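Local coordinates for peptidase M42 (Thaumarchaeota archaeon SCGC AB-539-E09, PDB 5DS0), which probably removes N-terminal residues from peptides as a dimetal, cobalt-containing TET aminopeptidase of the M42 family, assembled from twelve subunits, at residues K258-S268 with P289-T300. Sequence-based numbering, arbitrary orientation.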
loop_
_atom_site.group_PDB
_atom_site.type_symbol
_atom_site.label_atom_id
_atom_site.label_comp_id
_atom_site.label_asym_id
_atom_site.label_seq_id
_atom_site.Cartn_x
_atom_site.Cartn_y
_atom_site.Cartn_z
ATOM N N LYS C 258 2.543 45.930 1.218
ATOM C CA LYS C 258 3.043 46.381 -0.080
ATOM C C LYS C 258 1.928 46.924 -0.974
ATOM O O LYS C 258 2.124 47.118 -2.168
ATOM C CB LYS C 258 3.758 45.232 -0.780
ATOM C CG LYS C 258 5.035 44.809 -0.091
ATOM C CD LYS C 258 6.175 45.733 -0.474
ATOM C CE LYS C 258 7.097 46.009 0.705
ATOM N NZ LYS C 258 8.134 47.001 0.308
ATOM N N GLY C 259 0.763 47.175 -0.391
ATOM C CA GLY C 259 -0.306 47.906 -1.080
ATOM C C GLY C 259 -1.487 47.038 -1.441
ATOM O O GLY C 259 -1.394 45.826 -1.396
ATOM N N PRO C 260 -2.614 47.654 -1.807
ATOM C CA PRO C 260 -3.756 46.864 -2.233
ATOM C C PRO C 260 -3.444 46.065 -3.477
ATOM O O PRO C 260 -2.506 46.380 -4.208
ATOM C CB PRO C 260 -4.823 47.910 -2.542
ATOM C CG PRO C 260 -4.068 49.175 -2.772
ATOM C CD PRO C 260 -2.913 49.093 -1.824
ATOM N N GLY C 261 -4.233 45.024 -3.700
ATOM C CA GLY C 261 -4.045 44.160 -4.842
ATOM C C GLY C 261 -5.078 44.428 -5.907
ATOM O O GLY C 261 -6.133 45.003 -5.650
ATOM N N LEU C 262 -4.754 44.017 -7.124
ATOM C CA LEU C 262 -5.698 44.034 -8.231
ATOM C C LEU C 262 -5.703 42.652 -8.832
ATOM O O LEU C 262 -4.671 42.125 -9.231
ATOM C CB LEU C 262 -5.267 45.044 -9.271
ATOM C CG LEU C 262 -6.173 45.090 -10.487
ATOM C CD1 LEU C 262 -7.504 45.711 -10.120
ATOM C CD2 LEU C 262 -5.525 45.890 -11.600
ATOM N N VAL C 263 -6.875 42.057 -8.888
ATOM C CA VAL C 263 -6.984 40.686 -9.332
ATOM C C VAL C 263 -7.079 40.669 -10.847
ATOM O O VAL C 263 -8.051 41.195 -11.414
ATOM C CB VAL C 263 -8.214 39.999 -8.724
ATOM C CG1 VAL C 263 -8.330 38.570 -9.224
ATOM C CG2 VAL C 263 -8.136 40.010 -7.220
ATOM N N THR C 264 -6.121 40.005 -11.474
ATOM C CA THR C 264 -6.040 39.890 -12.915
ATOM C C THR C 264 -6.723 38.637 -13.460
ATOM O O THR C 264 -6.915 38.512 -14.668
ATOM C CB THR C 264 -4.575 39.821 -13.354
ATOM O OG1 THR C 264 -3.932 38.699 -12.727
ATOM C CG2 THR C 264 -3.848 41.085 -12.955
ATOM N N TYR C 265 -7.024 37.683 -12.576
ATOM C CA TYR C 265 -7.731 36.460 -12.942
ATOM C C TYR C 265 -8.165 35.717 -11.692
ATOM O O TYR C 265 -7.412 35.611 -10.747
ATOM C CB TYR C 265 -6.869 35.523 -13.800
ATOM C CG TYR C 265 -7.487 34.157 -13.914
ATOM C CD1 TYR C 265 -8.594 33.955 -14.716
ATOM C CD2 TYR C 265 -7.008 33.074 -13.182
ATOM C CE1 TYR C 265 -9.195 32.707 -14.814
ATOM C CE2 TYR C 265 -7.610 31.820 -13.263
ATOM C CZ TYR C 265 -8.699 31.649 -14.088
ATOM O OH TYR C 265 -9.322 30.439 -14.197
ATOM N N ASP C 266 -9.391 35.214 -11.696
ATOM C CA ASP C 266 -9.822 34.288 -10.668
ATOM C C ASP C 266 -10.827 33.304 -11.258
ATOM O O ASP C 266 -11.287 33.470 -12.392
ATOM C CB ASP C 266 -10.303 35.015 -9.385
ATOM C CG ASP C 266 -11.695 35.660 -9.509
ATOM O OD1 ASP C 266 -12.665 34.894 -9.645
ATOM O OD2 ASP C 266 -11.846 36.915 -9.412
ATOM N N ARG C 267 -11.109 32.249 -10.510
ATOM C CA ARG C 267 -11.961 31.159 -10.977
ATOM C C ARG C 267 -13.369 31.647 -11.356
ATOM O O ARG C 267 -14.002 31.071 -12.225
ATOM C CB ARG C 267 -12.026 30.067 -9.892
ATOM C CG ARG C 267 -12.731 28.757 -10.280
ATOM C CD ARG C 267 -12.868 27.757 -9.104
ATOM N NE ARG C 267 -13.592 28.399 -7.995
ATOM C CZ ARG C 267 -13.783 27.878 -6.779
ATOM N NH1 ARG C 267 -13.297 26.683 -6.463
ATOM N NH2 ARG C 267 -14.464 28.569 -5.865
ATOM N N SER C 268 -13.849 32.708 -10.708
ATOM C CA SER C 268 -15.197 33.240 -10.947
ATOM C C SER C 268 -15.297 34.328 -12.028
ATOM O O SER C 268 -16.396 34.605 -12.517
ATOM C CB SER C 268 -15.809 33.767 -9.625
ATOM O OG SER C 268 -15.259 35.015 -9.229
ATOM N N PRO C 289 0.698 52.380 -4.306
ATOM C CA PRO C 289 1.263 51.068 -4.633
ATOM C C PRO C 289 0.158 50.037 -4.881
ATOM O O PRO C 289 -0.863 50.042 -4.178
ATOM C CB PRO C 289 2.065 50.711 -3.383
ATOM C CG PRO C 289 1.399 51.459 -2.276
ATOM C CD PRO C 289 0.910 52.736 -2.892
ATOM N N LEU C 290 0.347 49.186 -5.881
ATOM C CA LEU C 290 -0.693 48.274 -6.308
ATOM C C LEU C 290 -0.083 46.946 -6.731
ATOM O O LEU C 290 0.776 46.916 -7.602
ATOM C CB LEU C 290 -1.450 48.901 -7.467
ATOM C CG LEU C 290 -2.655 48.117 -7.967
ATOM C CD1 LEU C 290 -3.779 48.132 -6.941
ATOM C CD2 LEU C 290 -3.148 48.684 -9.289
ATOM N N GLN C 291 -0.516 45.848 -6.121
ATOM C CA GLN C 291 0.084 44.538 -6.399
ATOM C C GLN C 291 -0.782 43.714 -7.348
ATOM O O GLN C 291 -1.935 43.451 -7.058
ATOM C CB GLN C 291 0.277 43.744 -5.108
ATOM C CG GLN C 291 0.996 44.490 -3.998
ATOM C CD GLN C 291 1.255 43.620 -2.789
ATOM O OE1 GLN C 291 2.051 42.689 -2.848
ATOM N NE2 GLN C 291 0.552 43.888 -1.694
ATOM N N LEU C 292 -0.231 43.315 -8.487
ATOM C CA LEU C 292 -0.973 42.456 -9.393
ATOM C C LEU C 292 -1.106 41.085 -8.778
ATOM O O LEU C 292 -0.124 40.508 -8.334
ATOM C CB LEU C 292 -0.276 42.366 -10.739
ATOM C CG LEU C 292 -0.235 43.668 -11.535
ATOM C CD1 LEU C 292 0.347 43.401 -12.912
ATOM C CD2 LEU C 292 -1.613 44.298 -11.668
ATOM N N SER C 293 -2.333 40.580 -8.751
ATOM C CA SER C 293 -2.665 39.350 -8.043
ATOM C C SER C 293 -3.487 38.404 -8.912
ATOM O O SER C 293 -4.090 38.811 -9.894
ATOM C CB SER C 293 -3.465 39.695 -6.793
ATOM O OG SER C 293 -4.129 38.561 -6.272
ATOM N N GLN C 294 -3.499 37.132 -8.534
ATOM C CA GLN C 294 -4.260 36.128 -9.249
ATOM C C GLN C 294 -4.721 35.068 -8.268
ATOM O O GLN C 294 -3.904 34.531 -7.571
ATOM C CB GLN C 294 -3.380 35.509 -10.332
ATOM C CG GLN C 294 -4.085 35.346 -11.666
ATOM C CD GLN C 294 -3.138 35.007 -12.809
ATOM O OE1 GLN C 294 -2.865 33.835 -13.071
ATOM N NE2 GLN C 294 -2.648 36.035 -13.508
HETATM N N MSE C 295 -6.014 34.767 -8.211
HETATM C CA MSE C 295 -6.533 33.740 -7.295
HETATM C C MSE C 295 -7.010 32.551 -8.092
HETATM O O MSE C 295 -8.197 32.429 -8.423
HETATM C CB MSE C 295 -7.649 34.289 -6.406
HETATM C CG MSE C 295 -7.344 35.691 -5.869
HETATM SE SE MSE C 295 -8.887 36.526 -4.947
HETATM C CE MSE C 295 -10.457 35.614 -5.731
ATOM N N SER C 296 -6.066 31.685 -8.439
ATOM C CA SER C 296 -6.321 30.428 -9.178
ATOM C C SER C 296 -7.542 29.587 -8.723
ATOM O O SER C 296 -8.253 29.009 -9.556
ATOM C CB SER C 296 -5.059 29.561 -9.107
ATOM O OG SER C 296 -5.372 28.193 -9.220
ATOM N N GLY C 297 -7.787 29.530 -7.414
ATOM C CA GLY C 297 -8.858 28.695 -6.876
ATOM C C GLY C 297 -9.760 29.361 -5.846
ATOM O O GLY C 297 -9.976 28.828 -4.760
ATOM N N GLY C 298 -10.312 30.515 -6.199
ATOM C CA GLY C 298 -11.271 31.197 -5.341
ATOM C C GLY C 298 -12.118 32.122 -6.179
ATOM O O GLY C 298 -11.759 32.444 -7.311
ATOM N N GLY C 299 -13.244 32.554 -5.629
ATOM C CA GLY C 299 -14.139 33.480 -6.328
ATOM C C GLY C 299 -14.557 34.659 -5.465
ATOM O O GLY C 299 -14.216 34.717 -4.281
ATOM N N THR C 300 -15.343 35.560 -6.063
ATOM C CA THR C 300 -15.769 36.808 -5.430
ATOM C C THR C 300 -17.193 37.165 -5.807
ATOM O O THR C 300 -17.753 36.595 -6.737
ATOM C CB THR C 300 -14.879 37.977 -5.885
ATOM O OG1 THR C 300 -14.876 38.045 -7.321
ATOM C CG2 THR C 300 -13.468 37.780 -5.397
#
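Pro260 O, Leu262 N, Leu262 O and Thr264 N bond in turn to Gln291 N, Gln291 O, Ser293 N and Ser293 O. This ladder joins strands 261-263 and 291-295 as parallel neighbours. A beta bulge between Val263 and Asp266 shifts the register by one. Pairing resumes where Met295 N donates to Tyr265 O.

Side chains add polar bonds at three places. Gln291 NE2 reaches Gly259 O at 2.8 Å, nearly straight (168°). Gly259 O lies in the Gln291 amide plane, and the same NE2 also bonds to Lys255 O. At the bulge, Thr264 OG1 lies between its backbone N and carbonyl carbon (chi1 58°). There it donates to Ser293 O at 2.8 Å, from above the carbonyl plane, and accepts from Gln294 NE2 at 3.1 Å. Ser293 O thus takes both the N-H and the hydroxyl of Thr264. Beyond the bulge, Asp266 OD1 accepts from Ser268 N, an Asx turn, and from Ser268 OG at 2.6 Å. Ser268 OG in turn receives Thr300 N at 3.2 Å.

Van der Waals contacts fill in between the bonds. Leu290 CD1 meets Leu262 CB at 4.1 Å, and the selenomethionine Met295 lies alongside Asp266, its CE 3.7 Å from Asp266 CB. The Gln294 amide stands almost perpendicular to the Tyr265 ring, with CG at the ring edge.

Gln294 also bonds to Asn86 and Val74 of the second subunit. Ser293 OG bonds to Asp239, and the side chain of Thr300 lies about 6 Å from a bound cobalt ion. Helix 273-285 links the strands as a beta-alpha-beta crossover and packs on Leu262 and Leu290, while strand 314-322 pairs antiparallel with strand 261-263.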